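Local coordinates for protein lysine/ornithine decarboxylase (Vibrio vulnificus, PDB 2PLJ) that decarboxylates lysine and ornithine, a pyridoxal phosphate-dependent reaction that turns ornithine into putrescine, at residues Leu59-Ala71 against Leu88-Ala102. Sequence-based numbering, arbitrary orientation.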
loop_
_atom_site.group_PDB
_atom_site.type_symbol
_atom_site.label_atom_id
_atom_site.label_comp_id
_atom_site.label_asym_id
_atom_site.label_seq_id
_atom_site.Cartn_x
_atom_site.Cartn_y
_atom_site.Cartn_z
ATOM N N LEU A 59 -6.196 14.219 -11.339
ATOM C CA LEU A 59 -6.887 14.717 -12.526
ATOM C C LEU A 59 -6.585 13.788 -13.704
ATOM O O LEU A 59 -5.444 13.706 -14.157
ATOM C CB LEU A 59 -6.501 16.170 -12.845
ATOM C CG LEU A 59 -6.634 17.160 -11.675
ATOM C CD1 LEU A 59 -6.234 18.560 -12.148
ATOM C CD2 LEU A 59 -8.074 17.132 -11.109
ATOM N N LEU A 60 -7.610 13.105 -14.175
ATOM C CA LEU A 60 -7.478 12.149 -15.274
ATOM C C LEU A 60 -7.957 12.782 -16.581
ATOM O O LEU A 60 -9.116 13.198 -16.718
ATOM C CB LEU A 60 -8.320 10.908 -14.960
ATOM C CG LEU A 60 -8.603 9.968 -16.148
ATOM C CD1 LEU A 60 -7.245 9.369 -16.621
ATOM C CD2 LEU A 60 -9.589 8.865 -15.698
ATOM N N ASP A 61 -7.043 12.857 -17.540
ATOM C CA ASP A 61 -7.368 13.501 -18.818
ATOM C C ASP A 61 -7.533 12.413 -19.889
ATOM O O ASP A 61 -6.532 11.816 -20.361
ATOM C CB ASP A 61 -6.269 14.500 -19.212
ATOM C CG ASP A 61 -6.588 15.247 -20.520
ATOM O OD1 ASP A 61 -7.627 14.933 -21.156
ATOM O OD2 ASP A 61 -5.777 16.132 -20.913
ATOM N N CYS A 62 -8.794 12.130 -20.276
ATOM C CA CYS A 62 -9.063 11.081 -21.293
ATOM C C CYS A 62 -8.437 11.351 -22.669
ATOM O O CYS A 62 -8.244 10.431 -23.451
ATOM C CB CYS A 62 -10.564 10.849 -21.458
ATOM S SG CYS A 62 -11.256 10.183 -19.910
ATOM N N ASP A 63 -8.159 12.615 -22.969
ATOM C CA ASP A 63 -7.470 12.951 -24.236
ATOM C C ASP A 63 -6.092 12.294 -24.252
ATOM O O ASP A 63 -5.606 11.823 -25.297
ATOM C CB ASP A 63 -7.317 14.474 -24.363
ATOM C CG ASP A 63 -8.616 15.173 -24.724
ATOM O OD1 ASP A 63 -9.504 14.562 -25.381
ATOM O OD2 ASP A 63 -8.713 16.374 -24.394
ATOM N N VAL A 64 -5.452 12.244 -23.091
ATOM C CA VAL A 64 -4.092 11.684 -23.011
ATOM C C VAL A 64 -4.162 10.155 -23.115
ATOM O O VAL A 64 -3.336 9.541 -23.769
ATOM C CB VAL A 64 -3.344 12.158 -21.736
ATOM C CG1 VAL A 64 -1.977 11.450 -21.610
ATOM C CG2 VAL A 64 -3.138 13.690 -21.781
ATOM N N ILE A 65 -5.195 9.559 -22.510
ATOM C CA ILE A 65 -5.463 8.110 -22.694
ATOM C C ILE A 65 -5.523 7.797 -24.217
ATOM O O ILE A 65 -4.838 6.887 -24.711
ATOM C CB ILE A 65 -6.797 7.685 -21.993
ATOM C CG1 ILE A 65 -6.707 7.851 -20.439
ATOM C CG2 ILE A 65 -7.171 6.227 -22.400
ATOM C CD1 ILE A 65 -5.583 7.023 -19.745
ATOM N N ARG A 66 -6.335 8.550 -24.934
ATOM C CA ARG A 66 -6.438 8.347 -26.394
ATOM C C ARG A 66 -5.103 8.615 -27.117
ATOM O O ARG A 66 -4.708 7.829 -27.990
ATOM C CB ARG A 66 -7.563 9.198 -26.961
ATOM C CG ARG A 66 -8.952 8.698 -26.586
ATOM C CD ARG A 66 -10.022 9.548 -27.292
ATOM N NE ARG A 66 -10.129 10.864 -26.660
ATOM C CZ ARG A 66 -11.002 11.162 -25.706
ATOM N NH1 ARG A 66 -11.886 10.245 -25.276
ATOM N NH2 ARG A 66 -11.008 12.389 -25.208
ATOM N N GLN A 67 -4.448 9.726 -26.792
ATOM C CA GLN A 67 -3.135 10.040 -27.396
ATOM C C GLN A 67 -2.135 8.900 -27.255
ATOM O O GLN A 67 -1.423 8.536 -28.219
ATOM C CB GLN A 67 -2.544 11.273 -26.721
ATOM C CG GLN A 67 -3.192 12.556 -27.205
ATOM C CD GLN A 67 -2.883 13.730 -26.293
ATOM O OE1 GLN A 67 -1.794 13.798 -25.687
ATOM N NE2 GLN A 67 -3.832 14.665 -26.193
ATOM N N GLN A 68 -2.032 8.384 -26.031
ATOM C CA GLN A 68 -1.083 7.312 -25.748
ATOM C C GLN A 68 -1.439 6.029 -26.530
ATOM O O GLN A 68 -0.568 5.423 -27.173
ATOM C CB GLN A 68 -0.985 7.067 -24.233
ATOM C CG GLN A 68 -0.383 8.207 -23.464
ATOM C CD GLN A 68 1.019 8.538 -23.956
ATOM O OE1 GLN A 68 1.225 9.555 -24.644
ATOM N NE2 GLN A 68 1.973 7.680 -23.650
ATOM N N TYR A 69 -2.716 5.651 -26.499
ATOM C CA TYR A 69 -3.167 4.473 -27.261
ATOM C C TYR A 69 -2.820 4.635 -28.749
ATOM O O TYR A 69 -2.247 3.732 -29.374
ATOM C CB TYR A 69 -4.670 4.267 -27.112
ATOM C CG TYR A 69 -5.167 3.077 -27.898
ATOM C CD1 TYR A 69 -5.064 1.790 -27.377
ATOM C CD2 TYR A 69 -5.764 3.245 -29.152
ATOM C CE1 TYR A 69 -5.504 0.674 -28.123
ATOM C CE2 TYR A 69 -6.216 2.126 -29.895
ATOM C CZ TYR A 69 -6.086 0.862 -29.362
ATOM O OH TYR A 69 -6.531 -0.235 -30.094
ATOM N N ARG A 70 -3.158 5.796 -29.301
ATOM C CA ARG A 70 -2.911 6.068 -30.726
ATOM C C ARG A 70 -1.426 6.038 -31.067
ATOM O O ARG A 70 -1.047 5.500 -32.098
ATOM C CB ARG A 70 -3.542 7.391 -31.109
ATOM C CG ARG A 70 -5.064 7.323 -31.011
ATOM C CD ARG A 70 -5.691 8.705 -31.325
ATOM N NE ARG A 70 -7.139 8.693 -31.081
ATOM C CZ ARG A 70 -7.926 9.763 -31.170
ATOM N NH1 ARG A 70 -7.427 10.955 -31.505
ATOM N NH2 ARG A 70 -9.228 9.644 -30.945
ATOM N N ALA A 71 -0.597 6.596 -30.178
ATOM C CA ALA A 71 0.857 6.618 -30.383
ATOM C C ALA A 71 1.420 5.195 -30.402
ATOM O O ALA A 71 2.256 4.864 -31.252
ATOM C CB ALA A 71 1.540 7.462 -29.334
ATOM N N LEU A 88 -4.149 0.966 -13.624
ATOM C CA LEU A 88 -5.205 1.999 -13.449
ATOM C C LEU A 88 -6.523 1.370 -13.919
ATOM O O LEU A 88 -6.889 1.506 -15.074
ATOM C CB LEU A 88 -4.883 3.302 -14.216
ATOM C CG LEU A 88 -5.940 4.391 -13.992
ATOM C CD1 LEU A 88 -6.106 4.708 -12.463
ATOM C CD2 LEU A 88 -5.611 5.648 -14.813
ATOM N N PRO A 89 -7.169 0.592 -13.030
ATOM C CA PRO A 89 -8.393 -0.140 -13.376
ATOM C C PRO A 89 -9.613 0.753 -13.243
ATOM O O PRO A 89 -10.477 0.523 -12.372
ATOM C CB PRO A 89 -8.408 -1.264 -12.329
ATOM C CG PRO A 89 -7.824 -0.625 -11.082
ATOM C CD PRO A 89 -6.724 0.288 -11.645
ATOM N N HIS A 90 -9.679 1.792 -14.074
ATOM C CA HIS A 90 -10.659 2.861 -13.875
ATOM C C HIS A 90 -11.745 2.738 -14.940
ATOM O O HIS A 90 -11.452 2.659 -16.127
ATOM C CB HIS A 90 -9.963 4.212 -13.957
ATOM C CG HIS A 90 -10.819 5.363 -13.532
ATOM N ND1 HIS A 90 -11.993 5.688 -14.179
ATOM C CD2 HIS A 90 -10.650 6.284 -12.556
ATOM C CE1 HIS A 90 -12.540 6.739 -13.587
ATOM N NE2 HIS A 90 -11.742 7.127 -12.600
ATOM N N PRO A 91 -13.016 2.736 -14.520
ATOM C CA PRO A 91 -14.102 2.506 -15.501
ATOM C C PRO A 91 -14.107 3.532 -16.662
ATOM O O PRO A 91 -14.423 3.166 -17.799
ATOM C CB PRO A 91 -15.389 2.645 -14.679
ATOM C CG PRO A 91 -14.980 2.885 -13.278
ATOM C CD PRO A 91 -13.493 2.946 -13.140
ATOM N N VAL A 92 -13.752 4.776 -16.372
ATOM C CA VAL A 92 -13.677 5.795 -17.439
ATOM C C VAL A 92 -12.551 5.489 -18.439
ATOM O O VAL A 92 -12.730 5.628 -19.647
ATOM C CB VAL A 92 -13.535 7.198 -16.871
ATOM C CG1 VAL A 92 -13.266 8.201 -18.019
ATOM C CG2 VAL A 92 -14.842 7.592 -16.173
ATOM N N VAL A 93 -11.431 4.998 -17.927
ATOM C CA VAL A 93 -10.326 4.573 -18.803
ATOM C C VAL A 93 -10.786 3.397 -19.706
ATOM O O VAL A 93 -10.511 3.367 -20.925
ATOM C CB VAL A 93 -9.059 4.232 -17.982
ATOM C CG1 VAL A 93 -8.001 3.571 -18.903
ATOM C CG2 VAL A 93 -8.511 5.526 -17.275
ATOM N N VAL A 94 -11.463 2.424 -19.093
ATOM C CA VAL A 94 -12.007 1.285 -19.838
ATOM C C VAL A 94 -12.964 1.752 -20.950
ATOM O O VAL A 94 -12.826 1.340 -22.126
ATOM C CB VAL A 94 -12.690 0.263 -18.879
ATOM C CG1 VAL A 94 -13.384 -0.839 -19.663
ATOM C CG2 VAL A 94 -11.623 -0.367 -17.970
ATOM N N ARG A 95 -13.947 2.594 -20.583
ATOM C CA ARG A 95 -14.899 3.115 -21.582
ATOM C C ARG A 95 -14.195 3.879 -22.715
ATOM O O ARG A 95 -14.523 3.685 -23.910
ATOM C CB ARG A 95 -15.957 4.024 -20.943
ATOM C CG ARG A 95 -16.956 3.271 -20.078
ATOM C CD ARG A 95 -18.251 4.088 -19.929
ATOM N NE ARG A 95 -18.003 5.401 -19.334
ATOM C CZ ARG A 95 -18.108 5.673 -18.035
ATOM N NH1 ARG A 95 -18.441 4.698 -17.179
ATOM N NH2 ARG A 95 -17.894 6.918 -17.592
ATOM N N THR A 96 -13.244 4.728 -22.331
ATOM C CA THR A 96 -12.515 5.573 -23.302
ATOM C C THR A 96 -11.786 4.692 -24.335
ATOM O O THR A 96 -11.850 4.909 -25.549
ATOM C CB THR A 96 -11.520 6.516 -22.562
ATOM O OG1 THR A 96 -12.242 7.508 -21.803
ATOM C CG2 THR A 96 -10.559 7.201 -23.554
ATOM N N LEU A 97 -11.104 3.675 -23.819
ATOM C CA LEU A 97 -10.341 2.727 -24.653
ATOM C C LEU A 97 -11.238 1.824 -25.484
ATOM O O LEU A 97 -10.971 1.581 -26.669
ATOM C CB LEU A 97 -9.410 1.931 -23.758
ATOM C CG LEU A 97 -8.239 2.761 -23.236
ATOM C CD1 LEU A 97 -7.530 1.881 -22.221
ATOM C CD2 LEU A 97 -7.283 3.273 -24.388
ATOM N N LEU A 98 -12.330 1.349 -24.883
ATOM C CA LEU A 98 -13.297 0.568 -25.653
ATOM C C LEU A 98 -13.770 1.371 -26.897
ATOM O O LEU A 98 -13.840 0.848 -28.027
ATOM C CB LEU A 98 -14.488 0.183 -24.772
ATOM C CG LEU A 98 -15.619 -0.621 -25.439
ATOM C CD1 LEU A 98 -15.117 -2.009 -25.874
ATOM C CD2 LEU A 98 -16.801 -0.714 -24.463
ATOM N N ALA A 99 -14.105 2.641 -26.678
ATOM C CA ALA A 99 -14.632 3.479 -27.746
ATOM C C ALA A 99 -13.558 3.692 -28.827
ATOM O O ALA A 99 -13.862 3.858 -30.017
ATOM C CB ALA A 99 -15.106 4.815 -27.161
ATOM N N GLU A 100 -12.295 3.689 -28.394
ATOM C CA GLU A 100 -11.157 3.915 -29.263
ATOM C C GLU A 100 -10.801 2.663 -30.112
ATOM O O GLU A 100 -10.109 2.759 -31.137
ATOM C CB GLU A 100 -10.006 4.444 -28.384
ATOM C CG GLU A 100 -8.810 5.000 -29.099
ATOM C CD GLU A 100 -9.051 6.238 -29.971
ATOM O OE1 GLU A 100 -10.003 7.045 -29.791
ATOM O OE2 GLU A 100 -8.240 6.365 -30.906
ATOM N N GLY A 101 -11.298 1.493 -29.708
ATOM C CA GLY A 101 -11.067 0.232 -30.429
ATOM C C GLY A 101 -10.110 -0.732 -29.719
ATOM O O GLY A 101 -9.734 -1.775 -30.288
ATOM N N ALA A 102 -9.758 -0.414 -28.475
ATOM C CA ALA A 102 -8.811 -1.217 -27.714
ATOM C C ALA A 102 -9.401 -2.559 -27.314
ATOM O O ALA A 102 -10.619 -2.705 -27.240
ATOM C CB ALA A 102 -8.355 -0.487 -26.438
HETATM O O HOH W 1 -12.682 7.414 -26.304
#
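Glu-100 and Tyr-69 meet at the C-terminal end of helix 91-100 and give a worked example of how one glutamate can serve both apolar packing and charge pairing. Glu-100 CG lies 3.5 Å from Tyr-69 CD2, and the glutamate chain then bends (chi2 63°) to carry the carboxylate to Arg-70. That extended arginine takes it side-on: Arg-70 NE binds Glu-100 OE2 at 2.6 Å from above the carboxylate plane, while Arg-70 NH2 reaches Glu-100 OE1 at 2.9 Å on the syn side, both with N-H...O angles of 163°. The tyrosine ring lies alongside the Schellman motif at Gly-101, with Tyr-69 CE1 3.5 Å from Ala-102 CB. One turn earlier, Ile-65 CG2 touches both Leu-97 CD2 (3.6 Å) and Thr-96 CG2 (3.7 Å). A water bridges the segments, accepting from Arg-66 NH1 and donating to Thr-96 O. At the far end Leu-60 CD2 sits over the His-90 ring face in a CH-pi contact, with His-90 NE2 hydrogen-bonded to Ser-24 OG. The two helices cross at -47° and both lean on strand 79-84 of the beta/alpha barrel, Tyr-69 against Leu-81 and Leu-97 against Tyr-83. Apolar packing thus fills the middle of this interface, and the two-bonded salt bridge with Arg-70 holds the turn of the Glu-100 carboxylate at the more exposed margin.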